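Local coordinates for protein putative rubredoxin reductase (PDB 3FG2) that probably passes electrons from NADH through its bound FAD to a ferredoxin that serves the cytochrome P450 CYP199A2, at residues 35-47 with 56-68. Numbering follows the deposited sequence.
With FAD (flavin-adenine dinucleotide), chain B.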
loop_
_atom_site.group_PDB
_atom_site.type_symbol
_atom_site.label_atom_id
_atom_site.label_comp_id
_atom_site.label_asym_id
_atom_site.label_seq_id
_atom_site.Cartn_x
_atom_site.Cartn_y
_atom_site.Cartn_z
ATOM N N GLU A 35 -6.448 10.420 -13.078
ATOM C CA GLU A 35 -6.769 11.282 -11.949
ATOM C C GLU A 35 -6.408 12.719 -12.280
ATOM O O GLU A 35 -5.423 12.970 -12.964
ATOM C CB GLU A 35 -6.012 10.857 -10.689
ATOM C CG GLU A 35 -6.413 9.517 -10.105
ATOM C CD GLU A 35 -5.847 9.321 -8.704
ATOM O OE1 GLU A 35 -5.415 8.195 -8.392
ATOM O OE2 GLU A 35 -5.843 10.294 -7.911
ATOM N N LYS A 36 -7.209 13.655 -11.780
ATOM C CA LYS A 36 -6.983 15.080 -12.012
ATOM C C LYS A 36 -5.818 15.611 -11.182
ATOM O O LYS A 36 -5.935 16.642 -10.512
ATOM C CB LYS A 36 -8.243 15.887 -11.675
ATOM C CG LYS A 36 -9.414 15.679 -12.627
ATOM C CD LYS A 36 -10.580 16.589 -12.253
ATOM C CE LYS A 36 -11.749 16.424 -13.213
ATOM N NZ LYS A 36 -11.396 16.825 -14.604
ATOM N N HIS A 37 -4.700 14.901 -11.216
ATOM C CA HIS A 37 -3.518 15.327 -10.482
ATOM C C HIS A 37 -2.274 14.824 -11.170
ATOM O O HIS A 37 -2.297 13.798 -11.847
ATOM C CB HIS A 37 -3.521 14.784 -9.053
ATOM C CG HIS A 37 -4.711 15.193 -8.250
ATOM N ND1 HIS A 37 -5.797 14.366 -8.062
ATOM C CD2 HIS A 37 -4.993 16.342 -7.593
ATOM C CE1 HIS A 37 -6.696 14.987 -7.320
ATOM N NE2 HIS A 37 -6.233 16.189 -7.022
ATOM N N LEU A 38 -1.187 15.563 -11.015
ATOM C CA LEU A 38 0.070 15.132 -11.590
ATOM C C LEU A 38 0.375 13.896 -10.754
ATOM O O LEU A 38 -0.051 13.817 -9.598
ATOM C CB LEU A 38 1.153 16.192 -11.366
ATOM C CG LEU A 38 0.869 17.609 -11.874
ATOM C CD1 LEU A 38 1.947 18.552 -11.368
ATOM C CD2 LEU A 38 0.809 17.615 -13.398
ATOM N N PRO A 39 1.088 12.908 -11.322
ATOM C CA PRO A 39 1.409 11.703 -10.552
ATOM C C PRO A 39 1.839 12.103 -9.138
ATOM O O PRO A 39 2.682 12.979 -8.975
ATOM C CB PRO A 39 2.536 11.085 -11.365
ATOM C CG PRO A 39 2.115 11.394 -12.761
ATOM C CD PRO A 39 1.685 12.846 -12.667
ATOM N N TYR A 40 1.265 11.467 -8.121
ATOM C CA TYR A 40 1.583 11.830 -6.745
ATOM C C TYR A 40 1.872 10.680 -5.782
ATOM O O TYR A 40 1.617 9.512 -6.077
ATOM C CB TYR A 40 0.447 12.689 -6.184
ATOM C CG TYR A 40 -0.881 11.970 -6.078
ATOM C CD1 TYR A 40 -1.255 11.331 -4.896
ATOM C CD2 TYR A 40 -1.769 11.934 -7.155
ATOM C CE1 TYR A 40 -2.480 10.680 -4.781
ATOM C CE2 TYR A 40 -3.002 11.280 -7.052
ATOM C CZ TYR A 40 -3.347 10.658 -5.859
ATOM O OH TYR A 40 -4.560 10.018 -5.730
ATOM N N GLN A 41 2.400 11.041 -4.617
ATOM C CA GLN A 41 2.759 10.087 -3.571
ATOM C C GLN A 41 1.552 9.702 -2.714
ATOM O O GLN A 41 0.737 10.551 -2.352
ATOM C CB GLN A 41 3.829 10.695 -2.657
ATOM C CG GLN A 41 5.058 11.262 -3.367
ATOM C CD GLN A 41 5.860 12.201 -2.469
ATOM O OE1 GLN A 41 6.369 11.796 -1.421
ATOM N NE2 GLN A 41 5.963 13.463 -2.875
ATOM N N ARG A 42 1.462 8.422 -2.372
ATOM C CA ARG A 42 0.374 7.909 -1.546
ATOM C C ARG A 42 0.635 7.941 -0.038
ATOM O O ARG A 42 -0.216 8.365 0.737
ATOM C CB ARG A 42 0.037 6.471 -1.951
ATOM C CG ARG A 42 -1.085 6.349 -2.965
ATOM C CD ARG A 42 -0.711 6.967 -4.289
ATOM N NE ARG A 42 -1.830 6.975 -5.227
ATOM C CZ ARG A 42 -1.764 7.495 -6.449
ATOM N NH1 ARG A 42 -0.632 8.043 -6.867
ATOM N NH2 ARG A 42 -2.820 7.479 -7.253
ATOM N N PRO A 43 1.823 7.505 0.398
ATOM C CA PRO A 43 2.159 7.482 1.826
ATOM C C PRO A 43 1.758 8.691 2.665
ATOM O O PRO A 43 1.240 8.537 3.774
ATOM C CB PRO A 43 3.672 7.254 1.820
ATOM C CG PRO A 43 3.865 6.400 0.597
ATOM C CD PRO A 43 2.989 7.117 -0.417
ATOM N N PRO A 44 1.995 9.909 2.159
ATOM C CA PRO A 44 1.633 11.104 2.931
ATOM C C PRO A 44 0.123 11.331 3.101
ATOM O O PRO A 44 -0.296 12.102 3.965
ATOM C CB PRO A 44 2.290 12.237 2.137
ATOM C CG PRO A 44 3.433 11.551 1.425
ATOM C CD PRO A 44 2.791 10.275 0.976
ATOM N N LEU A 45 -0.682 10.658 2.279
ATOM C CA LEU A 45 -2.137 10.811 2.311
ATOM C C LEU A 45 -2.818 10.538 3.650
ATOM O O LEU A 45 -3.805 11.189 3.991
ATOM C CB LEU A 45 -2.770 9.930 1.238
ATOM C CG LEU A 45 -2.464 10.325 -0.210
ATOM C CD1 LEU A 45 -3.019 9.270 -1.155
ATOM C CD2 LEU A 45 -3.072 11.693 -0.510
ATOM N N SER A 46 -2.304 9.571 4.398
ATOM C CA SER A 46 -2.875 9.230 5.693
ATOM C C SER A 46 -1.925 9.671 6.793
ATOM O O SER A 46 -2.065 9.276 7.954
ATOM C CB SER A 46 -3.097 7.724 5.784
ATOM O OG SER A 46 -1.905 7.033 5.466
ATOM N N LYS A 47 -0.956 10.498 6.414
ATOM C CA LYS A 47 0.043 10.979 7.356
ATOM C C LYS A 47 0.107 12.512 7.359
ATOM O O LYS A 47 -0.911 13.176 7.578
ATOM C CB LYS A 47 1.409 10.375 6.996
ATOM C CG LYS A 47 1.386 8.849 6.903
ATOM C CD LYS A 47 2.727 8.282 6.464
ATOM C CE LYS A 47 2.709 6.752 6.451
ATOM N NZ LYS A 47 1.690 6.141 5.529
ATOM N N PRO A 56 -2.422 21.855 -2.955
ATOM C CA PRO A 56 -2.835 21.137 -4.167
ATOM C C PRO A 56 -1.883 20.063 -4.682
ATOM O O PRO A 56 -2.244 18.886 -4.746
ATOM C CB PRO A 56 -3.038 22.263 -5.176
ATOM C CG PRO A 56 -3.625 23.331 -4.325
ATOM C CD PRO A 56 -2.737 23.293 -3.087
ATOM N N ASN A 57 -0.672 20.464 -5.057
ATOM C CA ASN A 57 0.295 19.508 -5.575
ATOM C C ASN A 57 1.578 19.440 -4.757
ATOM O O ASN A 57 2.681 19.541 -5.296
ATOM C CB ASN A 57 0.619 19.831 -7.038
ATOM C CG ASN A 57 -0.544 19.535 -7.981
ATOM O OD1 ASN A 57 -1.626 20.115 -7.854
ATOM N ND2 ASN A 57 -0.324 18.628 -8.932
ATOM N N SER A 58 1.427 19.263 -3.450
ATOM C CA SER A 58 2.578 19.164 -2.564
ATOM C C SER A 58 3.027 17.707 -2.466
ATOM O O SER A 58 4.055 17.398 -1.857
ATOM C CB SER A 58 2.218 19.704 -1.177
ATOM O OG SER A 58 0.975 19.187 -0.732
ATOM N N LEU A 59 2.255 16.818 -3.087
ATOM C CA LEU A 59 2.549 15.387 -3.081
ATOM C C LEU A 59 3.019 14.869 -4.444
ATOM O O LEU A 59 3.321 13.685 -4.592
ATOM C CB LEU A 59 1.309 14.603 -2.647
ATOM C CG LEU A 59 0.655 14.987 -1.317
ATOM C CD1 LEU A 59 -0.547 14.083 -1.071
ATOM C CD2 LEU A 59 1.663 14.869 -0.182
ATOM N N MET A 60 3.073 15.752 -5.436
ATOM C CA MET A 60 3.513 15.381 -6.780
ATOM C C MET A 60 4.905 14.739 -6.769
ATOM O O MET A 60 5.784 15.158 -6.011
ATOM C CB MET A 60 3.545 16.623 -7.679
ATOM C CG MET A 60 4.407 17.761 -7.122
ATOM S SD MET A 60 4.838 19.055 -8.328
ATOM C CE MET A 60 3.363 20.016 -8.377
ATOM N N PHE A 61 5.105 13.722 -7.602
ATOM C CA PHE A 61 6.408 13.065 -7.687
ATOM C C PHE A 61 7.406 14.082 -8.228
ATOM O O PHE A 61 8.391 14.412 -7.570
ATOM C CB PHE A 61 6.352 11.859 -8.631
ATOM C CG PHE A 61 5.725 10.634 -8.027
ATOM C CD1 PHE A 61 4.579 10.082 -8.580
ATOM C CD2 PHE A 61 6.301 10.013 -6.921
ATOM C CE1 PHE A 61 4.015 8.925 -8.041
ATOM C CE2 PHE A 61 5.747 8.860 -6.377
ATOM C CZ PHE A 61 4.602 8.315 -6.938
ATOM N N ARG A 62 7.136 14.562 -9.440
ATOM C CA ARG A 62 7.965 15.565 -10.103
ATOM C C ARG A 62 7.019 16.631 -10.643
ATOM O O ARG A 62 5.820 16.391 -10.788
ATOM C CB ARG A 62 8.746 14.952 -11.274
ATOM C CG ARG A 62 9.628 13.772 -10.911
ATOM C CD ARG A 62 10.690 14.141 -9.883
ATOM N NE ARG A 62 11.096 12.968 -9.107
ATOM C CZ ARG A 62 11.853 11.979 -9.571
ATOM N NH1 ARG A 62 12.305 12.020 -10.816
ATOM N NH2 ARG A 62 12.128 10.933 -8.801
ATOM N N PRO A 63 7.539 17.831 -10.931
ATOM C CA PRO A 63 6.663 18.880 -11.458
ATOM C C PRO A 63 6.296 18.630 -12.921
ATOM O O PRO A 63 6.925 17.823 -13.602
ATOM C CB PRO A 63 7.483 20.152 -11.251
ATOM C CG PRO A 63 8.891 19.664 -11.400
ATOM C CD PRO A 63 8.881 18.361 -10.628
ATOM N N GLU A 64 5.272 19.329 -13.393
ATOM C CA GLU A 64 4.792 19.183 -14.759
ATOM C C GLU A 64 5.882 19.213 -15.838
ATOM O O GLU A 64 5.885 18.388 -16.758
ATOM C CB GLU A 64 3.746 20.264 -15.030
ATOM C CG GLU A 64 3.128 20.218 -16.411
ATOM C CD GLU A 64 1.743 20.836 -16.436
ATOM O OE1 GLU A 64 1.549 21.895 -15.790
ATOM O OE2 GLU A 64 0.851 20.265 -17.106
ATOM N N LYS A 65 6.805 20.162 -15.723
ATOM C CA LYS A 65 7.894 20.302 -16.689
ATOM C C LYS A 65 8.755 19.044 -16.835
ATOM O O LYS A 65 9.395 18.836 -17.869
ATOM C CB LYS A 65 8.790 21.480 -16.295
ATOM C CG LYS A 65 9.985 21.671 -17.211
ATOM C CD LYS A 65 10.819 22.871 -16.801
ATOM C CE LYS A 65 11.971 23.075 -17.766
ATOM N NZ LYS A 65 11.492 23.237 -19.167
ATOM N N PHE A 66 8.774 18.212 -15.798
ATOM C CA PHE A 66 9.565 16.989 -15.813
ATOM C C PHE A 66 9.199 16.040 -16.948
ATOM O O PHE A 66 10.069 15.552 -17.668
ATOM C CB PHE A 66 9.404 16.244 -14.487
ATOM C CG PHE A 66 10.089 14.904 -14.460
ATOM C CD1 PHE A 66 11.468 14.813 -14.296
ATOM C CD2 PHE A 66 9.355 13.732 -14.612
ATOM C CE1 PHE A 66 12.107 13.573 -14.283
ATOM C CE2 PHE A 66 9.984 12.487 -14.602
ATOM C CZ PHE A 66 11.364 12.408 -14.437
ATOM N N PHE A 67 7.907 15.772 -17.096
ATOM C CA PHE A 67 7.434 14.853 -18.124
ATOM C C PHE A 67 7.766 15.297 -19.544
ATOM O O PHE A 67 7.952 14.465 -20.436
ATOM C CB PHE A 67 5.927 14.633 -17.967
ATOM C CG PHE A 67 5.541 14.115 -16.613
ATOM C CD1 PHE A 67 5.389 14.986 -15.538
ATOM C CD2 PHE A 67 5.409 12.748 -16.392
ATOM C CE1 PHE A 67 5.113 14.505 -14.261
ATOM C CE2 PHE A 67 5.134 12.253 -15.118
ATOM C CZ PHE A 67 4.987 13.133 -14.050
ATOM N N GLN A 68 7.848 16.610 -19.743
ATOM C CA GLN A 68 8.162 17.170 -21.050
ATOM C C GLN A 68 9.651 16.966 -21.335
ATOM O O GLN A 68 10.031 16.466 -22.396
ATOM C CB GLN A 68 7.813 18.659 -21.067
ATOM C CG GLN A 68 6.445 18.957 -20.453
ATOM C CD GLN A 68 6.075 20.432 -20.496
ATOM O OE1 GLN A 68 6.882 21.298 -20.146
ATOM N NE2 GLN A 68 4.844 20.723 -20.911
HETATM P PA FAD B . -1.243 3.271 -7.176
HETATM O O1A FAD B . -2.547 3.045 -6.500
HETATM O O2A FAD B . -0.343 4.156 -6.686
HETATM O O5B FAD B . -1.734 3.934 -8.474
HETATM C C5B FAD B . -2.700 3.339 -9.397
HETATM C C4B FAD B . -3.080 4.496 -10.346
HETATM O O4B FAD B . -3.679 3.887 -11.552
HETATM C C3B FAD B . -4.137 5.479 -9.810
HETATM O O3B FAD B . -3.857 6.835 -9.960
HETATM C C2B FAD B . -5.392 4.970 -10.462
HETATM O O2B FAD B . -6.428 5.902 -10.482
HETATM C C1B FAD B . -4.885 4.668 -11.841
HETATM N N9A FAD B . -5.680 3.756 -12.667
HETATM C C8A FAD B . -6.383 2.657 -12.245
HETATM N N7A FAD B . -7.012 2.034 -13.234
HETATM C C5A FAD B . -6.711 2.751 -14.355
HETATM C C6A FAD B . -7.104 2.578 -15.772
HETATM N N6A FAD B . -7.879 1.615 -16.215
HETATM N N1A FAD B . -6.588 3.525 -16.635
HETATM C C2A FAD B . -5.772 4.549 -16.215
HETATM N N3A FAD B . -5.368 4.777 -14.942
HETATM C C4A FAD B . -5.865 3.849 -14.045
HETATM N N1 FAD B . 3.217 1.844 1.146
HETATM C C2 FAD B . 4.353 1.889 1.842
HETATM O O2 FAD B . 5.270 1.169 1.582
HETATM N N3 FAD B . 4.542 2.800 2.932
HETATM C C4 FAD B . 3.550 3.687 3.314
HETATM O O4 FAD B . 3.748 4.450 4.241
HETATM C C4X FAD B . 2.302 3.650 2.557
HETATM N N5 FAD B . 1.297 4.500 2.878
HETATM C C5X FAD B . 0.131 4.447 2.136
HETATM C C6 FAD B . -0.909 5.358 2.479
HETATM C C7 FAD B . -2.105 5.385 1.791
HETATM C C7M FAD B . -3.180 6.374 2.197
HETATM C C8 FAD B . -2.325 4.456 0.677
HETATM C C8M FAD B . -3.609 4.431 -0.123
HETATM C C9 FAD B . -1.304 3.546 0.330
HETATM C C9A FAD B . -0.082 3.535 1.045
HETATM N N10 FAD B . 1.021 2.635 0.732
HETATM C C10 FAD B . 2.182 2.680 1.450
HETATM C "C1'" FAD B . 0.826 1.691 -0.397
HETATM C "C2'" FAD B . 1.346 2.318 -1.726
HETATM O "O2'" FAD B . 0.696 3.556 -1.913
HETATM C "C3'" FAD B . 1.034 1.351 -2.850
HETATM O "O3'" FAD B . 1.728 0.128 -2.632
HETATM C "C4'" FAD B . 1.463 1.948 -4.178
HETATM O "O4'" FAD B . 0.771 3.203 -4.418
HETATM C "C5'" FAD B . 1.131 0.966 -5.275
HETATM O "O5'" FAD B . 1.550 1.639 -6.640
HETATM P P FAD B . 0.736 1.369 -7.874
HETATM O O1P FAD B . 1.510 2.185 -8.948
HETATM O O2P FAD B . 0.570 0.017 -8.168
HETATM O O3P FAD B . -0.615 1.916 -7.722
HETATM O O HOH W 1 4.413 13.912 -10.800
#
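Tyr40 and Met60 pair in a single backbone bridge, Phe61 N donating to Pro39 O (2.9 Å) and Gln41 N to Leu59 O (2.8 Å). The bridge lies in the connection between strand 29-32 and helix 64-69, into which segment 56-68 runs, in the FAD-binding, Rossmann-type domain. A water donates to Pro39 O and accepts from Arg62 N, adding a second link. The Phe61 ring lays one face over Tyr40 C, while Pro39 CB meets its edge in plane; this ring also stacks on Phe14 and meets His11 edge-to-face. Pro39 CD packs against Phe67 CZ. The two methyls of Leu59 divide, CD2 to Pro44 CB and CD1 to Leu45 CD2 (3.5 Å). Bent at chi2 (65°), Arg42 slides its guanidinium between FAD O2A, 3.5 Å above one face, and the Tyr40 ring on the other, while NH2 forms a salt bridge with Glu35 OE1 (2.9 Å). With an alanine in place of Arg42, Glu35 is likely to lose its cationic mate and a gap to open between the Tyr40 ring and the FAD phosphate. Glu35 divides its carboxylate: OE1 accepts from FAD O3B (2.6 Å), OE2 from Tyr40 OH through its syn lone pair.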